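Local coordinates for GTPase activator-like protein (Chaetomium thermophilum, PDB 6SSH), which probably stimulates GTP hydrolysis by a small GTPase, the chain being the TSC2-type Rap/ran-GAP domain of a longer protein, at residues T18-N23 with D118-Q123; V75-T80 with K96-N101; K113-D118 with Y128-P133. All coordinates share one frame; numbering follows the deposited sequence. Where two conformers were deposited one is given.

Interaction 1: T18-N23 with D118-Q123; sequences TEILAN and DTFPSQ. With EDO (1,2-ethanediol), chain D.
The short helix 17-21 docks on the long loop that connects strands 104-109 and 127-134, and Ile20 makes this junction by wedging two of its methyl groups against Thr119 and Phe120. With chi1 at -69°, Ile20 CG2 lies anti to the backbone N while CG1 runs beside that nitrogen. CG2 comes in at the rim of the Phe120 ring, in the ring plane, with Ile20 CG2 3.9 Å from Phe120 CE1 and 4.0 Å from Phe120 CZ. The other branch carries CD1 to Thr119, where Ile20 CD1 and Thr119 CG2 lie 3.8 Å apart, and on the way passes close to the same edge of Phe120. Thr119 and Phe120 are themselves folded together: Thr119 CG2 rests 3.7 Å above the plane of the Phe120 ring, over its centre, so that one methyl serves both the ring and the helix. Thr119 OG1 points elsewhere: it is hydrogen-bonded to Arg116 O within the loop and accepts a bond from an ethanediol, EDO O2, at 2.7 Å; this molecule probably comes from the crystallisation liquor and is also bonded to Gln14 O. Strand 2-10 packs against the junction: its Ile8 touches both Ile20 and Phe120 and its Ile10 touches Ile20, while Glu17 of the helix lies against Phe120.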
loop_
_atom_site.group_PDB
_atom_site.type_symbol
_atom_site.label_atom_id
_atom_site.label_comp_id
_atom_site.label_asym_id
_atom_site.label_seq_id
_atom_site.Cartn_x
_atom_site.Cartn_y
_atom_site.Cartn_z
ATOM N N THR A 18 13.371 6.452 4.450
ATOM C CA THR A 18 13.299 7.850 4.073
ATOM C C THR A 18 13.358 8.002 2.559
ATOM O O THR A 18 12.550 8.696 1.956
ATOM C CB THR A 18 14.392 8.648 4.820
ATOM O OG1 THR A 18 14.306 8.317 6.215
ATOM C CG2 THR A 18 14.200 10.128 4.656
ATOM N N GLU A 19 14.296 7.312 1.921
ATOM C CA GLU A 19 14.382 7.408 0.467
ATOM C C GLU A 19 13.164 6.811 -0.255
ATOM O O GLU A 19 12.721 7.265 -1.344
ATOM C CB GLU A 19 15.693 6.793 -0.013
ATOM C CG GLU A 19 15.739 5.271 0.179
ATOM C CD GLU A 19 17.086 4.635 -0.149
ATOM O OE1 GLU A 19 17.905 5.298 -0.848
ATOM O OE2 GLU A 19 17.268 3.469 0.293
ATOM N N ILE A 20 12.608 5.748 0.321
ATOM C CA ILE A 20 11.408 5.137 -0.268
ATOM C C ILE A 20 10.190 6.084 -0.200
ATOM O O ILE A 20 9.453 6.270 -1.157
ATOM C CB ILE A 20 11.106 3.791 0.480
ATOM C CG1 ILE A 20 12.184 2.724 0.164
ATOM C CG2 ILE A 20 9.711 3.265 0.138
ATOM C CD1 ILE A 20 12.148 1.572 1.144
ATOM N N LEU A 21 10.034 6.740 0.950
ATOM C CA LEU A 21 8.886 7.630 1.104
ATOM C C LEU A 21 9.020 8.800 0.150
ATOM O O LEU A 21 7.989 9.345 -0.252
ATOM C CB LEU A 21 8.801 8.112 2.550
ATOM C CG LEU A 21 8.413 7.046 3.599
ATOM C CD1 LEU A 21 8.484 7.656 5.007
ATOM C CD2 LEU A 21 7.038 6.457 3.340
ATOM N N ALA A 22 10.204 9.203 -0.195
ATOM C CA ALA A 22 10.396 10.339 -1.096
ATOM C C ALA A 22 9.858 10.072 -2.506
ATOM O O ALA A 22 9.662 11.011 -3.277
ATOM C CB ALA A 22 11.844 10.744 -1.147
ATOM N N ASN A 23 9.686 8.814 -2.906
ATOM C CA ASN A 23 9.255 8.524 -4.256
ATOM C C ASN A 23 7.921 9.181 -4.571
ATOM O O ASN A 23 7.030 9.213 -3.732
ATOM C CB ASN A 23 9.108 7.009 -4.478
ATOM C CG ASN A 23 10.401 6.262 -4.304
ATOM O OD1 ASN A 23 11.484 6.772 -4.540
ATOM N ND2 ASN A 23 10.303 4.992 -3.958
ATOM N N ASP A 118 11.549 -4.795 8.929
ATOM C CA ASP A 118 11.806 -3.632 9.748
ATOM C C ASP A 118 12.084 -2.353 8.934
ATOM O O ASP A 118 12.567 -1.366 9.469
ATOM C CB ASP A 118 12.950 -3.906 10.740
ATOM C CG ASP A 118 14.266 -4.149 10.062
ATOM O OD1 ASP A 118 14.315 -4.293 8.830
ATOM O OD2 ASP A 118 15.291 -4.230 10.776
ATOM N N THR A 119 11.714 -2.386 7.641
ATOM C CA THR A 119 11.940 -1.236 6.741
ATOM C C THR A 119 11.268 0.039 7.192
ATOM O O THR A 119 11.840 1.108 6.996
ATOM C CB THR A 119 11.569 -1.562 5.289
ATOM O OG1 THR A 119 12.349 -2.671 4.852
ATOM C CG2 THR A 119 11.857 -0.385 4.359
ATOM N N PHE A 120 10.084 -0.041 7.822
ATOM C CA PHE A 120 9.290 1.132 8.120
ATOM C C PHE A 120 8.909 1.059 9.596
ATOM O O PHE A 120 7.759 0.756 9.959
ATOM C CB PHE A 120 7.997 1.151 7.281
ATOM C CG PHE A 120 8.217 1.038 5.810
ATOM C CD1 PHE A 120 8.736 2.115 5.065
ATOM C CD2 PHE A 120 7.866 -0.082 5.137
ATOM C CE1 PHE A 120 8.904 1.957 3.685
ATOM C CE2 PHE A 120 8.020 -0.224 3.776
ATOM C CZ PHE A 120 8.569 0.788 3.069
ATOM N N PRO A 121 9.865 1.300 10.481
ATOM C CA PRO A 121 9.619 1.039 11.902
ATOM C C PRO A 121 8.395 1.766 12.472
ATOM O O PRO A 121 8.186 2.950 12.346
ATOM C CB PRO A 121 10.928 1.482 12.602
ATOM C CG PRO A 121 11.728 2.187 11.564
ATOM C CD PRO A 121 11.219 1.814 10.203
ATOM N N SER A 122 7.535 0.971 13.091
ATOM C CA SER A 122 6.352 1.472 13.718
ATOM C C SER A 122 5.807 0.358 14.551
ATOM O O SER A 122 5.626 -0.765 14.032
ATOM C CB SER A 122 5.265 1.843 12.720
ATOM O OG SER A 122 4.115 2.200 13.475
ATOM N N GLN A 123 5.414 0.720 15.745
ATOM C CA GLN A 123 4.721 -0.226 16.601
ATOM C C GLN A 123 3.287 -0.501 16.173
ATOM O O GLN A 123 2.620 -1.304 16.821
ATOM C CB GLN A 123 4.685 0.275 18.042
ATOM C CG GLN A 123 3.915 1.523 18.278
ATOM C CD GLN A 123 4.238 2.105 19.646
ATOM O OE1 GLN A 123 4.651 1.379 20.558
ATOM N NE2 GLN A 123 4.086 3.419 19.788
HETATM C C1 EDO D . 14.118 -3.531 0.298
HETATM O O1 EDO D . 15.488 -3.213 0.096
HETATM C C2 EDO D . 13.706 -2.807 1.552
HETATM O O2 EDO D . 13.007 -3.687 2.402
#

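Interaction 2: V75-T80 with K96-N101; sequences VFHVTT and KRHIGN
His98 NE2 is hydrogen-bonded to Asp60 OD1, an oxygen that Arg97 NH2 also grips in a salt bridge, and this helps to fix the ring that leans over His77. Between 75-80 and 96-101 the closest approach is that of His98 CB to His77 ND1, 3.6 Å. This carbon stands over one face of the His77 ring, 4.0 Å from its centroid, a CH-pi contact. The two imidazoles, with centroids 4.8 Å apart and planes at 45°, are inclined to each other without forming a stack. His77 is held from both ends, since ND1 is hydrogen-bonded to Asp102 OD2 and NE2 to Gln51 O. Beside the histidines, the contact is apolar: the Thr79 and Ile99 methyls, both named CG2, meet at 3.8 Å. His98 to Asn101 have the His-Ile-Gly-Asn sequence familiar from Rap-GAP domains; there Asn101 ND2 returns to Arg97 O at 2.8 Å in a nearly straight bond (175°). Across the contact itself strand and helix touch by ring, methylene and methyl groups, so the orientation of both imidazoles is probably set by their hydrogen bonds to Asp102, Gln51 and Asp60 rather than by this contact.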
loop_
_atom_site.group_PDB
_atom_site.type_symbol
_atom_site.label_atom_id
_atom_site.label_comp_id
_atom_site.label_asym_id
_atom_site.label_seq_id
_atom_site.Cartn_x
_atom_site.Cartn_y
_atom_site.Cartn_z
ATOM N N VAL A 75 -9.837 3.682 2.282
ATOM C CA VAL A 75 -9.049 4.785 1.761
ATOM C C VAL A 75 -7.613 4.305 1.747
ATOM O O VAL A 75 -7.085 3.873 2.803
ATOM C CB VAL A 75 -9.175 6.034 2.615
ATOM C CG1 VAL A 75 -8.260 7.139 2.092
ATOM C CG2 VAL A 75 -10.606 6.521 2.627
ATOM N N PHE A 76 -6.980 4.353 0.579
ATOM C CA PHE A 76 -5.555 3.996 0.484
ATOM C C PHE A 76 -4.706 5.238 0.741
ATOM O O PHE A 76 -5.069 6.375 0.361
ATOM C CB PHE A 76 -5.243 3.377 -0.877
ATOM C CG PHE A 76 -5.936 2.035 -1.063
ATOM C CD1 PHE A 76 -7.118 1.969 -1.774
ATOM C CD2 PHE A 76 -5.455 0.889 -0.418
ATOM C CE1 PHE A 76 -7.790 0.741 -1.919
ATOM C CE2 PHE A 76 -6.112 -0.320 -0.575
ATOM C CZ PHE A 76 -7.284 -0.363 -1.312
ATOM N N HIS A 77 -3.594 5.003 1.424
ATOM C CA HIS A 77 -2.604 6.048 1.711
ATOM C C HIS A 77 -1.418 5.756 0.841
ATOM O O HIS A 77 -0.572 4.928 1.192
ATOM C CB HIS A 77 -2.189 6.077 3.160
ATOM C CG HIS A 77 -3.272 6.414 4.116
ATOM N ND1 HIS A 77 -3.240 5.988 5.428
ATOM C CD2 HIS A 77 -4.332 7.261 4.010
ATOM C CE1 HIS A 77 -4.257 6.534 6.083
ATOM N NE2 HIS A 77 -4.937 7.323 5.240
ATOM N N VAL A 78 -1.367 6.349 -0.334
ATOM C CA VAL A 78 -0.440 5.967 -1.403
ATOM C C VAL A 78 0.744 6.956 -1.352
ATOM O O VAL A 78 0.586 8.114 -1.713
ATOM C CB VAL A 78 -1.085 5.993 -2.765
ATOM C CG1 VAL A 78 -0.116 5.488 -3.811
ATOM C CG2 VAL A 78 -2.395 5.126 -2.747
ATOM N N THR A 79 1.893 6.518 -0.909
ATOM C CA THR A 79 2.996 7.465 -0.664
ATOM C C THR A 79 3.401 8.149 -1.951
ATOM O O THR A 79 3.753 9.318 -1.894
ATOM C CB THR A 79 4.140 6.815 0.102
ATOM O OG1 THR A 79 4.615 5.673 -0.621
ATOM C CG2 THR A 79 3.689 6.414 1.495
ATOM N N THR A 80 3.332 7.518 -3.116
ATOM C CA THR A 80 3.696 8.152 -4.366
ATOM C C THR A 80 2.657 9.245 -4.773
ATOM O O THR A 80 2.977 10.077 -5.623
ATOM C CB THR A 80 3.882 7.197 -5.521
ATOM O OG1 THR A 80 2.672 6.410 -5.683
ATOM C CG2 THR A 80 5.080 6.243 -5.299
ATOM N N LYS A 96 5.006 9.509 6.486
ATOM C CA LYS A 96 5.163 8.500 7.541
ATOM C C LYS A 96 4.005 8.512 8.483
ATOM O O LYS A 96 3.619 7.454 9.042
ATOM C CB LYS A 96 6.507 8.638 8.269
ATOM C CG LYS A 96 6.857 7.655 9.319
ATOM C CD LYS A 96 6.904 6.216 8.821
ATOM C CE LYS A 96 7.100 5.177 9.914
ATOM N NZ LYS A 96 8.429 5.235 10.530
ATOM N N ARG A 97 3.407 9.683 8.733
ATOM C CA ARG A 97 2.327 9.761 9.713
ATOM C C ARG A 97 1.140 8.918 9.260
ATOM O O ARG A 97 0.373 8.463 10.150
ATOM C CB ARG A 97 1.889 11.198 10.003
ATOM C CG ARG A 97 0.964 11.805 8.922
ATOM C CD ARG A 97 0.667 13.275 9.279
ATOM N NE ARG A 97 -0.594 13.739 8.715
ATOM C CZ ARG A 97 -0.728 14.244 7.519
ATOM N NH1 ARG A 97 -1.907 14.649 7.142
ATOM N NH2 ARG A 97 0.256 14.303 6.643
ATOM N N HIS A 98 0.979 8.723 7.973
ATOM C CA HIS A 98 -0.102 7.852 7.492
ATOM C C HIS A 98 0.298 6.395 7.591
ATOM O O HIS A 98 -0.331 5.636 8.322
ATOM C CB HIS A 98 -0.500 8.203 6.075
ATOM C CG HIS A 98 -0.928 9.608 5.918
ATOM N ND1 HIS A 98 -2.078 10.067 6.513
ATOM C CD2 HIS A 98 -0.412 10.613 5.201
ATOM C CE1 HIS A 98 -2.201 11.365 6.200
ATOM N NE2 HIS A 98 -1.199 11.713 5.427
ATOM N N ILE A 99 1.364 6.008 6.906
ATOM C CA ILE A 99 1.695 4.572 6.865
ATOM C C ILE A 99 2.168 4.074 8.216
ATOM O O ILE A 99 1.875 2.904 8.540
ATOM C CB ILE A 99 2.638 4.227 5.697
ATOM C CG1 ILE A 99 3.965 4.903 5.939
ATOM C CG2 ILE A 99 1.954 4.583 4.333
ATOM C CD1 ILE A 99 5.023 3.957 6.231
ATOM N N GLY A 100 2.765 4.882 9.051
ATOM C CA GLY A 100 3.200 4.442 10.371
ATOM C C GLY A 100 2.069 4.233 11.330
ATOM O O GLY A 100 2.232 3.550 12.344
ATOM N N ASN A 101 0.884 4.750 10.998
ATOM C CA ASN A 101 -0.312 4.586 11.825
ATOM C C ASN A 101 -1.328 3.641 11.185
ATOM O O ASN A 101 -2.435 3.553 11.692
ATOM C CB ASN A 101 -0.912 5.955 12.153
ATOM C CG ASN A 101 -0.118 6.626 13.224
ATOM O OD1 ASN A 101 -0.055 6.182 14.375
ATOM N ND2 ASN A 101 0.583 7.687 12.828
#

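Interaction 3: K113-D118 with Y128-P133; sequences KPFRFD and YIVITP. With EDO (1,2-ethanediol), chain D.
Phe115 and Phe117 both carry CG anti to the backbone N (chi1 178° for Phe115), whereas CG of Tyr128 lies anti to its own carbonyl carbon; together these torsions bring three rings into one aromatic cluster. Phe115 presents an edge to one face of Tyr128 in a T-shaped pair with planes at 67°, its CE2 3.9 Å from Tyr128 CG. Tyr128 in turn directs its own edge at the face of Phe117, offset, with planes at 79° and Tyr128 CD1 3.6 Å from Phe117 CE1. Val130, two residues along strand 127-134, fills in beside Phe115, with Phe115 CD2 and Val130 CG2 3.7 Å apart. The strand is an inner member of the mixed central sheet, and while Ile129 and Ile131 pack on helix 183-201, Tyr128 and Val130 turn to the opposite face, over which the loop runs. Met161 of the adjoining strand 155-162 also touches both phenylalanines. A water donates to Phe117 O and to Tyr128 OH, at 2.6 Å from each, and so ties loop backbone to phenol; the hydroxyl is also bonded to Asn125. Near Phe115 CD1, EDO O2 of the ethanediol accepts a nearly straight hydrogen bond from Arg116 N at 2.9 Å.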
loop_
_atom_site.group_PDB
_atom_site.type_symbol
_atom_site.label_atom_id
_atom_site.label_comp_id
_atom_site.label_asym_id
_atom_site.label_seq_id
_atom_site.Cartn_x
_atom_site.Cartn_y
_atom_site.Cartn_z
ATOM N N LYS A 113 15.662 -6.576 -4.097
ATOM C CA LYS A 113 16.142 -7.156 -2.851
ATOM C C LYS A 113 14.961 -7.725 -2.078
ATOM O O LYS A 113 13.804 -7.314 -2.272
ATOM C CB LYS A 113 16.851 -6.090 -2.011
ATOM C CG LYS A 113 17.974 -5.343 -2.752
ATOM C CD LYS A 113 18.522 -4.164 -1.938
ATOM C CE LYS A 113 19.644 -3.413 -2.674
ATOM N NZ LYS A 113 20.886 -4.229 -2.808
ATOM N N PRO A 114 15.215 -8.631 -1.151
ATOM C CA PRO A 114 14.112 -9.126 -0.331
ATOM C C PRO A 114 13.604 -8.014 0.573
ATOM O O PRO A 114 14.377 -7.218 1.123
ATOM C CB PRO A 114 14.769 -10.228 0.513
ATOM C CG PRO A 114 15.930 -10.627 -0.264
ATOM C CD PRO A 114 16.464 -9.382 -0.900
ATOM N N PHE A 115 12.288 -7.959 0.725
ATOM C CA PHE A 115 11.735 -6.922 1.597
ATOM C C PHE A 115 12.037 -7.203 3.053
ATOM O O PHE A 115 11.779 -8.327 3.526
ATOM C CB PHE A 115 10.217 -6.836 1.420
ATOM C CG PHE A 115 9.584 -5.816 2.331
ATOM C CD1 PHE A 115 9.797 -4.450 2.155
ATOM C CD2 PHE A 115 8.821 -6.202 3.415
ATOM C CE1 PHE A 115 9.256 -3.512 3.028
ATOM C CE2 PHE A 115 8.286 -5.249 4.261
ATOM C CZ PHE A 115 8.514 -3.927 4.071
ATOM N N ARG A 116 12.587 -6.235 3.760
ATOM C CA ARG A 116 12.919 -6.400 5.172
ATOM C C ARG A 116 11.742 -5.947 6.024
ATOM O O ARG A 116 11.213 -4.823 5.839
ATOM C CB ARG A 116 14.156 -5.581 5.548
ATOM C CG ARG A 116 15.376 -5.963 4.747
ATOM C CD ARG A 116 15.593 -7.455 4.778
ATOM N NE ARG A 116 16.744 -7.893 4.008
ATOM C CZ ARG A 116 17.085 -9.169 3.870
ATOM N NH1 ARG A 116 16.350 -10.104 4.450
ATOM N NH2 ARG A 116 18.156 -9.504 3.160
ATOM N N PHE A 117 11.368 -6.753 6.999
ATOM C CA PHE A 117 10.181 -6.478 7.797
ATOM C C PHE A 117 10.322 -5.194 8.606
ATOM O O PHE A 117 9.320 -4.529 8.875
ATOM C CB PHE A 117 9.909 -7.680 8.733
ATOM C CG PHE A 117 8.625 -7.563 9.478
ATOM C CD1 PHE A 117 7.410 -7.741 8.832
ATOM C CD2 PHE A 117 8.625 -7.314 10.834
ATOM C CE1 PHE A 117 6.210 -7.627 9.515
ATOM C CE2 PHE A 117 7.425 -7.206 11.539
ATOM C CZ PHE A 117 6.218 -7.353 10.872
ATOM N N ASP A 118 11.549 -4.795 8.929
ATOM C CA ASP A 118 11.806 -3.632 9.748
ATOM C C ASP A 118 12.084 -2.353 8.934
ATOM O O ASP A 118 12.567 -1.366 9.469
ATOM C CB ASP A 118 12.950 -3.906 10.740
ATOM C CG ASP A 118 14.266 -4.149 10.062
ATOM O OD1 ASP A 118 14.315 -4.293 8.830
ATOM O OD2 ASP A 118 15.291 -4.230 10.776
ATOM N N TYR A 128 2.364 -6.508 6.363
ATOM C CA TYR A 128 2.763 -6.019 5.050
ATOM C C TYR A 128 2.325 -7.053 4.008
ATOM O O TYR A 128 2.581 -8.266 4.149
ATOM C CB TYR A 128 4.276 -5.799 4.937
ATOM C CG TYR A 128 4.789 -4.747 5.894
ATOM C CD1 TYR A 128 5.499 -5.118 7.024
ATOM C CD2 TYR A 128 4.474 -3.397 5.694
ATOM C CE1 TYR A 128 5.970 -4.207 7.904
ATOM C CE2 TYR A 128 4.936 -2.459 6.600
ATOM C CZ TYR A 128 5.639 -2.879 7.691
ATOM O OH TYR A 128 6.132 -1.965 8.655
ATOM N N ILE A 129 1.649 -6.602 2.979
ATOM C CA ILE A 129 1.273 -7.390 1.800
ATOM C C ILE A 129 2.262 -7.045 0.737
ATOM O O ILE A 129 2.235 -5.904 0.220
ATOM C CB ILE A 129 -0.144 -7.129 1.351
ATOM C CG1 ILE A 129 -1.126 -7.517 2.440
ATOM C CG2 ILE A 129 -0.458 -7.873 0.046
ATOM C CD1 ILE A 129 -2.454 -6.913 2.318
ATOM N N VAL A 130 3.244 -7.893 0.470
ATOM C CA VAL A 130 4.400 -7.563 -0.358
ATOM C C VAL A 130 4.224 -8.112 -1.766
ATOM O O VAL A 130 4.035 -9.338 -1.939
ATOM C CB VAL A 130 5.679 -8.062 0.245
ATOM C CG1 VAL A 130 6.820 -7.606 -0.572
ATOM C CG2 VAL A 130 5.828 -7.629 1.701
ATOM N N ILE A 131 4.251 -7.274 -2.774
ATOM C CA ILE A 131 4.092 -7.586 -4.200
ATOM C C ILE A 131 5.469 -7.494 -4.809
ATOM O O ILE A 131 6.080 -6.435 -4.760
ATOM C CB ILE A 131 3.162 -6.603 -4.909
ATOM C CG1 ILE A 131 1.774 -6.648 -4.302
ATOM C CG2 ILE A 131 3.148 -6.857 -6.421
ATOM C CD1 ILE A 131 0.863 -5.460 -4.643
ATOM N N THR A 132 5.985 -8.544 -5.413
ATOM C CA THR A 132 7.294 -8.523 -6.044
ATOM C C THR A 132 7.146 -9.031 -7.464
ATOM O O THR A 132 6.862 -10.233 -7.642
ATOM C CB THR A 132 8.278 -9.417 -5.289
ATOM O OG1 THR A 132 8.271 -9.066 -3.901
ATOM C CG2 THR A 132 9.672 -9.245 -5.788
ATOM N N PRO A 133 7.356 -8.206 -8.481
ATOM C CA PRO A 133 7.302 -8.686 -9.870
ATOM C C PRO A 133 8.265 -9.845 -10.092
ATOM O O PRO A 133 9.350 -9.937 -9.542
ATOM C CB PRO A 133 7.709 -7.493 -10.673
ATOM C CG PRO A 133 7.201 -6.312 -9.807
ATOM C CD PRO A 133 7.531 -6.734 -8.410
HETATM C C1 EDO D . 14.118 -3.531 0.298
HETATM O O1 EDO D . 15.488 -3.213 0.096
HETATM C C2 EDO D . 13.706 -2.807 1.552
HETATM O O2 EDO D . 13.007 -3.687 2.402
HETATM O O HOH W 1 8.660 -2.035 9.175
#

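The loop between strands 104-109 and 127-134 joins interactions 1 and 3, which share Asp118: its later part receives helix 17-21, its earlier part lies on strand 127-134. Contact between Phe120 and Phe115 makes them neighbours, and one ethanediol touches both. Interactions 2 and 3 reach the same mixed sheet through strands 73-78 and 127-134 without touching, but interaction 2 meets interaction 1 through probable hydrogen bonds of Ser122 OG to Gly100 O and Lys96 NZ to Pro121 O. Interactions 1 and 2 are buried, interaction 3 only partly. Chemistry follows place: aliphatic against an aromatic edge in the first, histidines held by outside polar partners in the second, edge-to-face rings with a water bridge in the third.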